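Long-range contacts in uncharacterized protein YycE (Bacillus subtilis, PDB 1TWU), which is of unknown function but has the fold of the vicinal oxygen chelate superfamily and may be related to glyoxalases and fosfomycin resistance proteins: residues A[17-22]-A[122-127]; A[24-29]-A[50-55]; A[82-87]-A[131-136]; A[31-36]-A[92-97]. One frame throughout, in Å; residues are numbered along the deposited sequence.

Interaction 1. Residues A[17-22]-A[122-127]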
loop_
_atom_site.group_PDB
_atom_site.type_symbol
_atom_site.label_atom_id
_atom_site.label_comp_id
_atom_site.label_asym_id
_atom_site.label_seq_id
_atom_site.Cartn_x
_atom_site.Cartn_y
_atom_site.Cartn_z
ATOM N N ARG A 17 7.596 2.781 1.063
ATOM C CA ARG A 17 7.796 2.736 2.508
ATOM C C ARG A 17 9.273 2.889 2.853
ATOM O O ARG A 17 10.144 2.393 2.140
ATOM C CB ARG A 17 7.289 1.405 3.075
ATOM C CG ARG A 17 5.797 1.161 2.875
ATOM C CD ARG A 17 5.422 -0.289 3.180
ATOM N NE ARG A 17 5.786 -0.686 4.538
ATOM C CZ ARG A 17 5.097 -0.363 5.629
ATOM N NH1 ARG A 17 3.987 0.364 5.528
ATOM N NH2 ARG A 17 5.521 -0.765 6.824
ATOM N N PRO A 18 9.575 3.580 3.960
ATOM C CA PRO A 18 10.954 3.795 4.409
ATOM C C PRO A 18 11.468 2.620 5.246
ATOM O O PRO A 18 10.682 1.876 5.831
ATOM C CB PRO A 18 10.834 5.059 5.235
ATOM C CG PRO A 18 9.503 4.852 5.911
ATOM C CD PRO A 18 8.630 4.368 4.774
ATOM N N THR A 19 12.784 2.452 5.308
ATOM C CA THR A 19 13.364 1.370 6.099
ATOM C C THR A 19 14.766 1.720 6.575
ATOM O O THR A 19 15.437 2.563 5.992
ATOM C CB THR A 19 13.441 0.026 5.295
ATOM O OG1 THR A 19 13.878 -1.024 6.168
ATOM C CG2 THR A 19 14.422 0.134 4.122
ATOM N N GLY A 20 15.194 1.077 7.651
ATOM C CA GLY A 20 16.530 1.306 8.157
ATOM C C GLY A 20 17.352 0.050 7.905
ATOM O O GLY A 20 18.524 -0.026 8.274
ATOM N N GLN A 21 16.736 -0.949 7.278
ATOM C CA GLN A 21 17.418 -2.204 6.989
ATOM C C GLN A 21 16.957 -2.730 5.633
ATOM O O GLN A 21 16.217 -3.708 5.548
ATOM C CB GLN A 21 17.121 -3.219 8.100
ATOM C CG GLN A 21 15.633 -3.448 8.365
ATOM C CD GLN A 21 15.391 -4.444 9.482
ATOM O OE1 GLN A 21 16.262 -5.253 9.804
ATOM N NE2 GLN A 21 14.204 -4.402 10.069
ATOM N N LEU A 22 17.413 -2.069 4.572
ATOM C CA LEU A 22 17.043 -2.430 3.203
ATOM C C LEU A 22 17.493 -3.833 2.787
ATOM O O LEU A 22 16.883 -4.453 1.920
ATOM C CB LEU A 22 17.595 -1.383 2.220
ATOM C CG LEU A 22 17.084 -1.375 0.770
ATOM C CD1 LEU A 22 15.585 -1.145 0.728
ATOM C CD2 LEU A 22 17.794 -0.278 0.005
ATOM N N ASP A 122 6.779 -8.601 8.259
ATOM C CA ASP A 122 7.964 -8.426 7.434
ATOM C C ASP A 122 9.039 -7.885 8.381
ATOM O O ASP A 122 8.750 -7.628 9.550
ATOM C CB ASP A 122 7.652 -7.506 6.230
ATOM C CG ASP A 122 7.761 -6.016 6.539
ATOM O OD1 ASP A 122 7.755 -5.603 7.720
ATOM O OD2 ASP A 122 7.835 -5.240 5.561
ATOM N N PRO A 123 10.287 -7.728 7.911
ATOM C CA PRO A 123 11.356 -7.224 8.781
ATOM C C PRO A 123 11.039 -5.977 9.623
ATOM O O PRO A 123 11.589 -5.809 10.717
ATOM C CB PRO A 123 12.506 -6.987 7.804
ATOM C CG PRO A 123 12.278 -8.032 6.771
ATOM C CD PRO A 123 10.793 -7.954 6.547
ATOM N N ASP A 124 10.155 -5.112 9.129
ATOM C CA ASP A 124 9.822 -3.896 9.859
ATOM C C ASP A 124 8.448 -3.870 10.502
ATOM O O ASP A 124 7.937 -2.800 10.833
ATOM C CB ASP A 124 9.997 -2.666 8.963
ATOM C CG ASP A 124 11.453 -2.409 8.607
ATOM O OD1 ASP A 124 12.312 -2.512 9.514
ATOM O OD2 ASP A 124 11.738 -2.096 7.430
ATOM N N GLY A 125 7.847 -5.044 10.668
ATOM C CA GLY A 125 6.559 -5.126 11.331
ATOM C C GLY A 125 5.309 -4.891 10.516
ATOM O O GLY A 125 4.224 -4.765 11.084
ATOM N N TRP A 126 5.443 -4.799 9.197
ATOM C CA TRP A 126 4.267 -4.613 8.361
ATOM C C TRP A 126 3.594 -5.984 8.365
ATOM O O TRP A 126 4.277 -7.002 8.270
ATOM C CB TRP A 126 4.671 -4.204 6.939
ATOM C CG TRP A 126 3.533 -3.610 6.141
ATOM C CD1 TRP A 126 2.349 -3.110 6.631
ATOM C CD2 TRP A 126 3.490 -3.408 4.721
ATOM N NE1 TRP A 126 1.582 -2.616 5.605
ATOM C CE2 TRP A 126 2.256 -2.785 4.424
ATOM C CE3 TRP A 126 4.377 -3.690 3.671
ATOM C CZ2 TRP A 126 1.888 -2.438 3.118
ATOM C CZ3 TRP A 126 4.012 -3.342 2.376
ATOM C CH2 TRP A 126 2.779 -2.724 2.113
ATOM N N ARG A 127 2.271 -6.010 8.509
ATOM C CA ARG A 127 1.521 -7.264 8.548
ATOM C C ARG A 127 1.191 -7.785 7.143
ATOM O O ARG A 127 0.364 -7.215 6.430
ATOM C CB ARG A 127 0.218 -7.082 9.346
ATOM C CG ARG A 127 0.387 -6.737 10.833
ATOM C CD ARG A 127 0.976 -7.893 11.612
ATOM N NE ARG A 127 1.263 -7.565 13.010
ATOM C CZ ARG A 127 0.427 -7.752 14.030
ATOM N NH1 ARG A 127 -0.780 -8.266 13.836
ATOM N NH2 ARG A 127 0.815 -7.455 15.260
HETATM O O HOH W 1 7.599 -2.472 5.796
HETATM O O HOH W 2 9.769 -1.016 5.708
HETATM O O HOH W 3 13.930 -0.408 9.710
#

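Interaction 2. Residues A[24-29]-A[50-55]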
loop_
_atom_site.group_PDB
_atom_site.type_symbol
_atom_site.label_atom_id
_atom_site.label_comp_id
_atom_site.label_asym_id
_atom_site.label_seq_id
_atom_site.Cartn_x
_atom_site.Cartn_y
_atom_site.Cartn_z
ATOM N N GLU A 24 17.547 -6.478 4.816
ATOM C CA GLU A 24 16.599 -7.396 5.440
ATOM C C GLU A 24 15.303 -7.407 4.639
ATOM O O GLU A 24 14.684 -8.456 4.441
ATOM C CB GLU A 24 16.304 -6.963 6.871
ATOM C CG GLU A 24 17.432 -7.256 7.814
ATOM C CD GLU A 24 17.892 -8.701 7.713
ATOM O OE1 GLU A 24 17.031 -9.605 7.645
ATOM O OE2 GLU A 24 19.118 -8.933 7.708
ATOM N N ILE A 25 14.903 -6.221 4.194
ATOM C CA ILE A 25 13.701 -6.048 3.395
ATOM C C ILE A 25 13.836 -6.836 2.085
ATOM O O ILE A 25 12.895 -7.511 1.653
ATOM C CB ILE A 25 13.462 -4.537 3.102
ATOM C CG1 ILE A 25 13.018 -3.828 4.384
ATOM C CG2 ILE A 25 12.454 -4.358 1.990
ATOM C CD1 ILE A 25 11.686 -4.307 4.943
ATOM N N ILE A 26 15.011 -6.759 1.465
ATOM C CA ILE A 26 15.260 -7.470 0.216
ATOM C C ILE A 26 15.182 -8.989 0.402
ATOM O O ILE A 26 14.624 -9.700 -0.443
ATOM C CB ILE A 26 16.634 -7.081 -0.370
ATOM C CG1 ILE A 26 16.598 -5.617 -0.803
ATOM C CG2 ILE A 26 16.980 -7.971 -1.551
ATOM C CD1 ILE A 26 17.934 -5.069 -1.242
ATOM N N ARG A 27 15.736 -9.486 1.506
ATOM C CA ARG A 27 15.692 -10.916 1.785
ATOM C C ARG A 27 14.250 -11.407 1.923
ATOM O O ARG A 27 13.893 -12.461 1.401
ATOM C CB ARG A 27 16.461 -11.246 3.064
ATOM C CG ARG A 27 16.340 -12.712 3.467
ATOM C CD ARG A 27 17.264 -13.045 4.617
ATOM N NE ARG A 27 17.304 -14.473 4.936
ATOM C CZ ARG A 27 16.468 -15.090 5.765
ATOM N NH1 ARG A 27 15.506 -14.417 6.377
ATOM N NH2 ARG A 27 16.616 -16.386 6.003
ATOM N N PHE A 28 13.423 -10.638 2.624
ATOM C CA PHE A 28 12.027 -11.011 2.827
ATOM C C PHE A 28 11.227 -10.985 1.528
ATOM O O PHE A 28 10.563 -11.966 1.172
ATOM C CB PHE A 28 11.360 -10.059 3.828
ATOM C CG PHE A 28 9.892 -10.346 4.063
ATOM C CD1 PHE A 28 9.489 -11.336 4.959
ATOM C CD2 PHE A 28 8.910 -9.635 3.374
ATOM C CE1 PHE A 28 8.131 -11.613 5.166
ATOM C CE2 PHE A 28 7.555 -9.905 3.571
ATOM C CZ PHE A 28 7.165 -10.896 4.471
ATOM N N TYR A 29 11.292 -9.856 0.823
ATOM C CA TYR A 29 10.534 -9.677 -0.415
ATOM C C TYR A 29 11.059 -10.375 -1.654
ATOM O O TYR A 29 10.276 -10.904 -2.445
ATOM C CB TYR A 29 10.355 -8.180 -0.699
ATOM C CG TYR A 29 9.392 -7.553 0.265
ATOM C CD1 TYR A 29 8.018 -7.704 0.101
ATOM C CD2 TYR A 29 9.852 -6.893 1.409
ATOM C CE1 TYR A 29 7.116 -7.217 1.062
ATOM C CE2 TYR A 29 8.963 -6.403 2.379
ATOM C CZ TYR A 29 7.599 -6.570 2.201
ATOM O OH TYR A 29 6.726 -6.115 3.159
ATOM N N VAL A 50 14.883 0.085 -3.640
ATOM C CA VAL A 50 14.634 -1.062 -4.495
ATOM C C VAL A 50 13.135 -1.158 -4.760
ATOM O O VAL A 50 12.324 -0.827 -3.900
ATOM C CB VAL A 50 15.154 -2.361 -3.822
ATOM C CG1 VAL A 50 14.365 -2.650 -2.551
ATOM C CG2 VAL A 50 15.078 -3.518 -4.792
ATOM N N MET A 51 12.772 -1.587 -5.963
ATOM C CA MET A 51 11.372 -1.715 -6.333
ATOM C C MET A 51 11.035 -3.176 -6.629
ATOM O O MET A 51 11.778 -3.855 -7.334
ATOM C CB MET A 51 11.074 -0.834 -7.558
ATOM C CG MET A 51 11.306 0.677 -7.344
ATOM S SD MET A 51 13.033 1.229 -7.308
ATOM C CE MET A 51 12.796 2.851 -7.838
ATOM N N PHE A 52 9.921 -3.657 -6.072
ATOM C CA PHE A 52 9.469 -5.039 -6.269
ATOM C C PHE A 52 8.121 -5.081 -6.978
ATOM O O PHE A 52 7.187 -4.381 -6.591
ATOM C CB PHE A 52 9.346 -5.769 -4.925
ATOM C CG PHE A 52 10.641 -5.908 -4.198
ATOM C CD1 PHE A 52 11.713 -6.577 -4.788
ATOM C CD2 PHE A 52 10.811 -5.344 -2.940
ATOM C CE1 PHE A 52 12.940 -6.676 -4.136
ATOM C CE2 PHE A 52 12.036 -5.438 -2.278
ATOM C CZ PHE A 52 13.101 -6.104 -2.881
ATOM N N GLY A 53 8.028 -5.913 -8.010
ATOM C CA GLY A 53 6.788 -6.022 -8.756
ATOM C C GLY A 53 5.685 -6.636 -7.924
ATOM O O GLY A 53 5.943 -7.454 -7.043
ATOM N N LEU A 54 4.447 -6.256 -8.209
ATOM C CA LEU A 54 3.324 -6.778 -7.453
ATOM C C LEU A 54 2.152 -7.184 -8.353
ATOM O O LEU A 54 1.039 -6.680 -8.202
ATOM C CB LEU A 54 2.876 -5.722 -6.446
ATOM C CG LEU A 54 2.323 -6.202 -5.113
ATOM C CD1 LEU A 54 3.393 -6.947 -4.323
ATOM C CD2 LEU A 54 1.832 -4.992 -4.353
ATOM N N PRO A 55 2.384 -8.115 -9.294
ATOM C CA PRO A 55 3.658 -8.794 -9.556
ATOM C C PRO A 55 4.553 -8.064 -10.560
ATOM O O PRO A 55 5.731 -8.395 -10.695
ATOM C CB PRO A 55 3.207 -10.150 -10.081
ATOM C CG PRO A 55 2.022 -9.768 -10.911
ATOM C CD PRO A 55 1.285 -8.784 -10.018
#

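Interaction 3. Residues A[82-87]-A[131-136]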
loop_
_atom_site.group_PDB
_atom_site.type_symbol
_atom_site.label_atom_id
_atom_site.label_comp_id
_atom_site.label_asym_id
_atom_site.label_seq_id
_atom_site.Cartn_x
_atom_site.Cartn_y
_atom_site.Cartn_z
ATOM N N VAL A 82 -2.630 -7.399 2.106
ATOM C CA VAL A 82 -3.298 -8.681 1.962
ATOM C C VAL A 82 -3.201 -9.336 0.587
ATOM O O VAL A 82 -3.525 -8.732 -0.439
ATOM C CB VAL A 82 -4.796 -8.567 2.329
ATOM C CG1 VAL A 82 -5.414 -9.958 2.408
ATOM C CG2 VAL A 82 -4.963 -7.832 3.648
ATOM N N PHE A 83 -2.745 -10.585 0.582
ATOM C CA PHE A 83 -2.635 -11.370 -0.638
ATOM C C PHE A 83 -3.749 -12.408 -0.575
ATOM O O PHE A 83 -3.761 -13.238 0.332
ATOM C CB PHE A 83 -1.292 -12.094 -0.693
ATOM C CG PHE A 83 -0.129 -11.214 -1.066
ATOM C CD1 PHE A 83 0.010 -10.734 -2.368
ATOM C CD2 PHE A 83 0.846 -10.888 -0.122
ATOM C CE1 PHE A 83 1.105 -9.949 -2.725
ATOM C CE2 PHE A 83 1.943 -10.101 -0.469
ATOM C CZ PHE A 83 2.074 -9.631 -1.774
ATOM N N TYR A 84 -4.692 -12.350 -1.513
ATOM C CA TYR A 84 -5.789 -13.322 -1.564
ATOM C C TYR A 84 -5.309 -14.519 -2.377
ATOM O O TYR A 84 -5.224 -14.453 -3.602
ATOM C CB TYR A 84 -7.028 -12.691 -2.208
ATOM C CG TYR A 84 -7.728 -11.730 -1.279
ATOM C CD1 TYR A 84 -8.552 -12.199 -0.260
ATOM C CD2 TYR A 84 -7.496 -10.357 -1.361
ATOM C CE1 TYR A 84 -9.127 -11.328 0.664
ATOM C CE2 TYR A 84 -8.061 -9.472 -0.439
ATOM C CZ TYR A 84 -8.874 -9.964 0.571
ATOM O OH TYR A 84 -9.425 -9.104 1.494
ATOM N N VAL A 85 -4.967 -15.603 -1.688
ATOM C CA VAL A 85 -4.471 -16.798 -2.357
ATOM C C VAL A 85 -5.482 -17.924 -2.235
ATOM O O VAL A 85 -5.441 -18.707 -1.289
ATOM C CB VAL A 85 -3.146 -17.273 -1.748
ATOM C CG1 VAL A 85 -2.530 -18.336 -2.638
ATOM C CG2 VAL A 85 -2.203 -16.104 -1.571
ATOM N N PRO A 86 -6.405 -18.021 -3.202
ATOM C CA PRO A 86 -7.443 -19.057 -3.207
ATOM C C PRO A 86 -6.951 -20.516 -3.136
ATOM O O PRO A 86 -7.645 -21.377 -2.597
ATOM C CB PRO A 86 -8.236 -18.739 -4.479
ATOM C CG PRO A 86 -7.227 -18.048 -5.362
ATOM C CD PRO A 86 -6.495 -17.167 -4.400
ATOM N N ASN A 87 -5.759 -20.788 -3.664
ATOM C CA ASN A 87 -5.194 -22.135 -3.637
ATOM C C ASN A 87 -4.500 -22.374 -2.300
ATOM O O ASN A 87 -3.360 -21.953 -2.107
ATOM C CB ASN A 87 -4.177 -22.311 -4.760
ATOM C CG ASN A 87 -3.696 -23.752 -4.893
ATOM O OD1 ASN A 87 -3.509 -24.458 -3.899
ATOM N ND2 ASN A 87 -3.477 -24.186 -6.129
ATOM N N MET A 131 -4.747 -14.583 2.712
ATOM C CA MET A 131 -6.119 -15.020 2.943
ATOM C C MET A 131 -6.571 -16.041 1.899
ATOM O O MET A 131 -6.433 -15.828 0.688
ATOM C CB MET A 131 -7.054 -13.800 2.950
ATOM C CG MET A 131 -8.525 -14.094 3.267
ATOM S SD MET A 131 -8.846 -14.942 4.838
ATOM C CE MET A 131 -8.157 -13.810 5.991
ATOM N N ASN A 132 -7.105 -17.158 2.384
ATOM C CA ASN A 132 -7.568 -18.221 1.506
ATOM C C ASN A 132 -8.925 -17.893 0.911
ATOM O O ASN A 132 -9.934 -18.472 1.302
ATOM C CB ASN A 132 -7.667 -19.541 2.273
ATOM C CG ASN A 132 -7.831 -20.736 1.352
ATOM O OD1 ASN A 132 -8.308 -21.792 1.766
ATOM N ND2 ASN A 132 -7.418 -20.579 0.098
ATOM N N SER A 133 -8.957 -16.953 -0.022
ATOM C CA SER A 133 -10.209 -16.592 -0.669
ATOM C C SER A 133 -9.913 -15.884 -1.977
ATOM O O SER A 133 -8.766 -15.817 -2.406
ATOM C CB SER A 133 -11.068 -15.703 0.242
ATOM O OG SER A 133 -10.534 -14.401 0.377
ATOM N N LYS A 134 -10.948 -15.365 -2.619
ATOM C CA LYS A 134 -10.767 -14.673 -3.881
ATOM C C LYS A 134 -10.927 -13.165 -3.714
ATOM O O LYS A 134 -10.804 -12.409 -4.680
ATOM C CB LYS A 134 -11.767 -15.205 -4.914
ATOM C CG LYS A 134 -11.592 -16.686 -5.251
ATOM C CD LYS A 134 -12.456 -17.109 -6.441
ATOM C CE LYS A 134 -13.948 -17.120 -6.108
ATOM N NZ LYS A 134 -14.323 -18.213 -5.152
ATOM N N GLY A 135 -11.197 -12.733 -2.485
ATOM C CA GLY A 135 -11.361 -11.315 -2.209
ATOM C C GLY A 135 -12.807 -10.860 -2.211
ATOM O O GLY A 135 -13.705 -11.624 -1.860
ATOM N N ILE A 136 -13.039 -9.605 -2.584
ATOM C CA ILE A 136 -14.398 -9.081 -2.640
ATOM C C ILE A 136 -14.817 -8.972 -4.101
ATOM O O ILE A 136 -13.981 -8.747 -4.976
ATOM C CB ILE A 136 -14.521 -7.689 -1.947
ATOM C CG1 ILE A 136 -13.598 -6.670 -2.606
ATOM C CG2 ILE A 136 -14.188 -7.811 -0.464
ATOM C CD1 ILE A 136 -13.620 -5.321 -1.911
#

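Interaction 4. Residues A[31-36]-A[92-97]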
loop_
_atom_site.group_PDB
_atom_site.type_symbol
_atom_site.label_atom_id
_atom_site.label_comp_id
_atom_site.label_asym_id
_atom_site.label_seq_id
_atom_site.Cartn_x
_atom_site.Cartn_y
_atom_site.Cartn_z
ATOM N N GLU A 31 13.866 -12.819 -1.675
ATOM C CA GLU A 31 14.156 -14.211 -1.362
ATOM C C GLU A 31 12.947 -14.915 -0.761
ATOM O O GLU A 31 12.714 -16.093 -1.024
ATOM C CB GLU A 31 15.309 -14.322 -0.374
ATOM C CG GLU A 31 16.625 -13.768 -0.856
ATOM C CD GLU A 31 17.780 -14.219 0.031
ATOM O OE1 GLU A 31 18.786 -13.475 0.130
ATOM O OE2 GLU A 31 17.683 -15.325 0.623
ATOM N N GLY A 32 12.185 -14.197 0.051
ATOM C CA GLY A 32 11.030 -14.795 0.684
ATOM C C GLY A 32 9.822 -14.912 -0.213
ATOM O O GLY A 32 9.399 -16.018 -0.550
ATOM N N LEU A 33 9.257 -13.771 -0.593
ATOM C CA LEU A 33 8.081 -13.755 -1.453
ATOM C C LEU A 33 8.403 -14.048 -2.902
ATOM O O LEU A 33 7.528 -14.450 -3.664
ATOM C CB LEU A 33 7.383 -12.401 -1.382
ATOM C CG LEU A 33 6.601 -12.139 -0.104
ATOM C CD1 LEU A 33 5.901 -10.787 -0.202
ATOM C CD2 LEU A 33 5.590 -13.263 0.092
ATOM N N CYS A 34 9.658 -13.842 -3.280
ATOM C CA CYS A 34 10.074 -14.053 -4.656
ATOM C C CYS A 34 9.390 -13.051 -5.575
ATOM O O CYS A 34 8.886 -13.399 -6.645
ATOM C CB CYS A 34 9.768 -15.483 -5.108
ATOM S SG CYS A 34 10.899 -16.708 -4.408
ATOM N N LEU A 35 9.345 -11.803 -5.127
ATOM C CA LEU A 35 8.786 -10.730 -5.931
ATOM C C LEU A 35 9.951 -10.347 -6.833
ATOM O O LEU A 35 11.112 -10.394 -6.416
ATOM C CB LEU A 35 8.384 -9.532 -5.062
ATOM C CG LEU A 35 7.294 -9.756 -4.010
ATOM C CD1 LEU A 35 6.827 -8.407 -3.489
ATOM C CD2 LEU A 35 6.123 -10.506 -4.621
ATOM N N LYS A 36 9.651 -9.984 -8.070
ATOM C CA LYS A 36 10.700 -9.614 -9.005
ATOM C C LYS A 36 11.209 -8.198 -8.759
ATOM O O LYS A 36 10.416 -7.269 -8.585
ATOM C CB LYS A 36 10.178 -9.746 -10.447
ATOM C CG LYS A 36 11.013 -9.026 -11.511
ATOM C CD LYS A 36 10.472 -9.279 -12.920
ATOM C CE LYS A 36 10.710 -8.096 -13.874
ATOM N NZ LYS A 36 12.140 -7.686 -14.039
ATOM N N ALA A 92 -0.195 -22.345 1.940
ATOM C CA ALA A 92 0.576 -23.087 2.934
ATOM C C ALA A 92 2.068 -23.102 2.608
ATOM O O ALA A 92 2.910 -22.968 3.501
ATOM C CB ALA A 92 0.058 -24.517 3.038
ATOM N N ALA A 93 2.390 -23.263 1.328
ATOM C CA ALA A 93 3.775 -23.312 0.880
ATOM C C ALA A 93 4.543 -22.015 1.101
ATOM O O ALA A 93 5.662 -22.033 1.609
ATOM C CB ALA A 93 3.832 -23.684 -0.589
ATOM N N ILE A 94 3.950 -20.890 0.719
ATOM C CA ILE A 94 4.639 -19.619 0.878
ATOM C C ILE A 94 4.810 -19.231 2.347
ATOM O O ILE A 94 5.909 -18.853 2.770
ATOM C CB ILE A 94 3.927 -18.471 0.092
ATOM C CG1 ILE A 94 4.765 -17.193 0.183
ATOM C CG2 ILE A 94 2.530 -18.217 0.645
ATOM C CD1 ILE A 94 6.211 -17.371 -0.264
ATOM N N THR A 95 3.742 -19.340 3.129
ATOM C CA THR A 95 3.820 -18.987 4.542
ATOM C C THR A 95 4.806 -19.893 5.284
ATOM O O THR A 95 5.459 -19.465 6.237
ATOM C CB THR A 95 2.435 -19.082 5.225
ATOM O OG1 THR A 95 1.909 -20.401 5.055
ATOM C CG2 THR A 95 1.470 -18.064 4.626
ATOM N N SER A 96 4.916 -21.140 4.835
ATOM C CA SER A 96 5.818 -22.105 5.449
ATOM C C SER A 96 7.268 -21.760 5.146
ATOM O O SER A 96 8.145 -21.902 5.997
ATOM C CB SER A 96 5.515 -23.507 4.936
ATOM O OG SER A 96 6.417 -24.439 5.495
ATOM N N LYS A 97 7.514 -21.312 3.923
ATOM C CA LYS A 97 8.852 -20.928 3.499
ATOM C C LYS A 97 9.335 -19.714 4.302
ATOM O O LYS A 97 10.490 -19.651 4.720
ATOM C CB LYS A 97 8.840 -20.594 2.002
ATOM C CG LYS A 97 10.170 -20.078 1.468
ATOM C CD LYS A 97 10.066 -19.681 0.005
ATOM C CE LYS A 97 11.374 -19.092 -0.495
ATOM N NZ LYS A 97 11.304 -18.676 -1.926
#

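Interaction 1. Residues A[17-22]-A[122-127]
R17 and W126 join the two beta-alpha-beta-beta-beta modules of a vicinal oxygen chelate (VOC) fold. R17 lies near the end of strand 12-18, the first of one module; W126 follows the D122-G125 turn, just before the last strand of the other. The R17 guanidinium lies flat on one face of the W126 indole, with the planes 7° apart. R17 CZ sits 3.7 Å from the W126 five-membered ring centroid, a cation-pi contact. The bend at chi3 (57°) turns NE and the guanidinium over the indole; CD lies over the six-membered ring as a CH-pi partner. R17 NE also reaches D122 OD2 through a water, and D122 OD2 bonds Y29 OH.

The D124 carboxylate is held at both oxygens. T19 OG1 gives its proton to the syn lone pair of D124 OD2 at 2.7 Å. Q21 NE2 donates almost straight to D124 OD1 at 2.7 Å but meets it from above the carboxylate plane. Two more waters tie D124 to P18 O and G20 N. T19 OG1 accepts from Q21 N in an ST turn, and D122 OD1 accepts from D124 N in an Asx turn. The contact is a junction between the paired modules of a VOC fold.

Interaction 2. Residues A[24-29]-A[50-55]
The F52 ring has Y29 CB over one face and I25 CG2 at its edge, near the ring plane. Y29 CB lies 3.9 Å from the centroid of the F52 ring, 25° off the normal, as a CH-pi contact. Its nearest ring atoms are CD2 and CE2, so it sits toward the rim. The Y29 and F52 rings are within 20° of parallel but slid apart. Their centroids are 5.9 Å from each other and they barely overlap. Y29 CB sits against F52 by its place on the helix. CG is anti to the carbonyl carbon of Y29 (chi1 -71°), and this sends the ring away from the strand.

I25 CG2 is 4.4 Å from F52 CE2, a looser touch. I26 approaches F52 at about a right angle. I26 CA is 4.0 Å from F52 CZ and meets the ring obliquely.

Helix 22-32 packs here on strand 47-53 of the first four-stranded sheet. The helix and strand segments run nearly parallel, with their axes 10.5 Å apart. This is the helix-on-sheet layer of the N-terminal beta-alpha-beta-beta-beta module of the VOC fold.

No hydrogen bond crosses the contact, and it is wholly apolar. Two residues earlier in the strand than F52 is V50. I26 CG1 touches both F52 CZ and V50 CG1, the latter at 4.1 Å. I26 and V50 cross at a slant. F63 of strand 59-66 also touches I25, Y29 and F52. I26 and V50 both touch R37 of strand 37-44.

Interaction 3. Residues A[82-87]-A[131-136]
The Y84 ring has a glycine over one face: G135 CA lies 3.6 Å from the ring centroid and 15° off the normal, as a CH-pi contact. The opposite face carries V82 CG1, so the ring is sandwiched. S133 OG comes to the ring edge, close to its plane, 3.0 Å from Y84 CD1. M131 CG approaches the ring obliquely, 3.8 Å from Y84 CE1.

The backbones pair in parallel. M131 N donates to F83 O at 2.9 Å, and M131 O accepts from V85 N at 2.8 Å. These two bonds flank Y84 and end the pairing of strand 80-84 with strand 127-131.

Beyond them the chain 131-136 folds back across the ring. N132 is the centre of an inverse gamma turn. Its CG stands anti to the backbone N (chi1 -167°), and ND2 swings back to the other segment. ND2 of N132 donates to V85 O at 3.1 Å and, more weakly, to P86 O. One amide group thus ties down two successive carbonyls just before helix 88-100. The P86 ring packs on the backbone of S133, with P86 CD 3.3 Å from S133 O. V82, F83 and Y84 also pair antiparallel with a strand of the second subunit. This is the parallel strand pairing of the C-terminal VOC module, in a sheet continued across the dimer interface.

Interaction 4. Residues A[31-36]-A[92-97]
The polar part of this contact is K97 reaching the C-terminal end of helix 22-32. K97 NZ donates to E31 O at 3.1 Å, close to head-on to the carbonyl (C=O...N angle 163°). The K97 chain is fully extended, with CG anti to the backbone N (chi1 176°), and this carries the ammonium across from helix 88-100. C34 SG lies 3.2 Å from K97 NZ. G32 O is somewhat farther from the same nitrogen. A positive charge at a helix C terminus probably interacts favourably with the helix dipole. C34 has positive phi (66°), where the chain has left the helix and turns toward strand 37-44.

The apolar part lies one helical turn earlier on helix 88-100. I94 points toward the other segment. I94 CG1 is 4.0 Å from L33 CD2, and the two side chains pass at a slant. F130 of strand 127-131 lies against both L33 and I94.

Separately, the I94 CD1 methyl packs on a backbone carbonyl, 3.5 Å from G32 O. L33 O accepts a hydrogen bond from S7 of the second subunit. The contact joins the helices of the two beta-alpha-beta-beta-beta modules, as in the paired-module VOC fold.

From the N terminus, strand 12-18 opens the loop that interaction 1 closes a hundred residues later. Interactions 2 and 4 are both nested inside that loop. They cross each other and share helix 22-32: interaction 2 sets it on strand 47-53, and interaction 4 joins its end to helix 88-100. Interaction 3 opens after interaction 2 has closed. It crosses interactions 1 and 4 and binds the chain after strand 127-131 to strand 80-84. Interactions 1 and 4 thus link the two modules, while 2 and 3 each lie within one. Interactions 1 and 2 touch each other directly, and F83 packs on both L54 and L33. All four reach the second subunit.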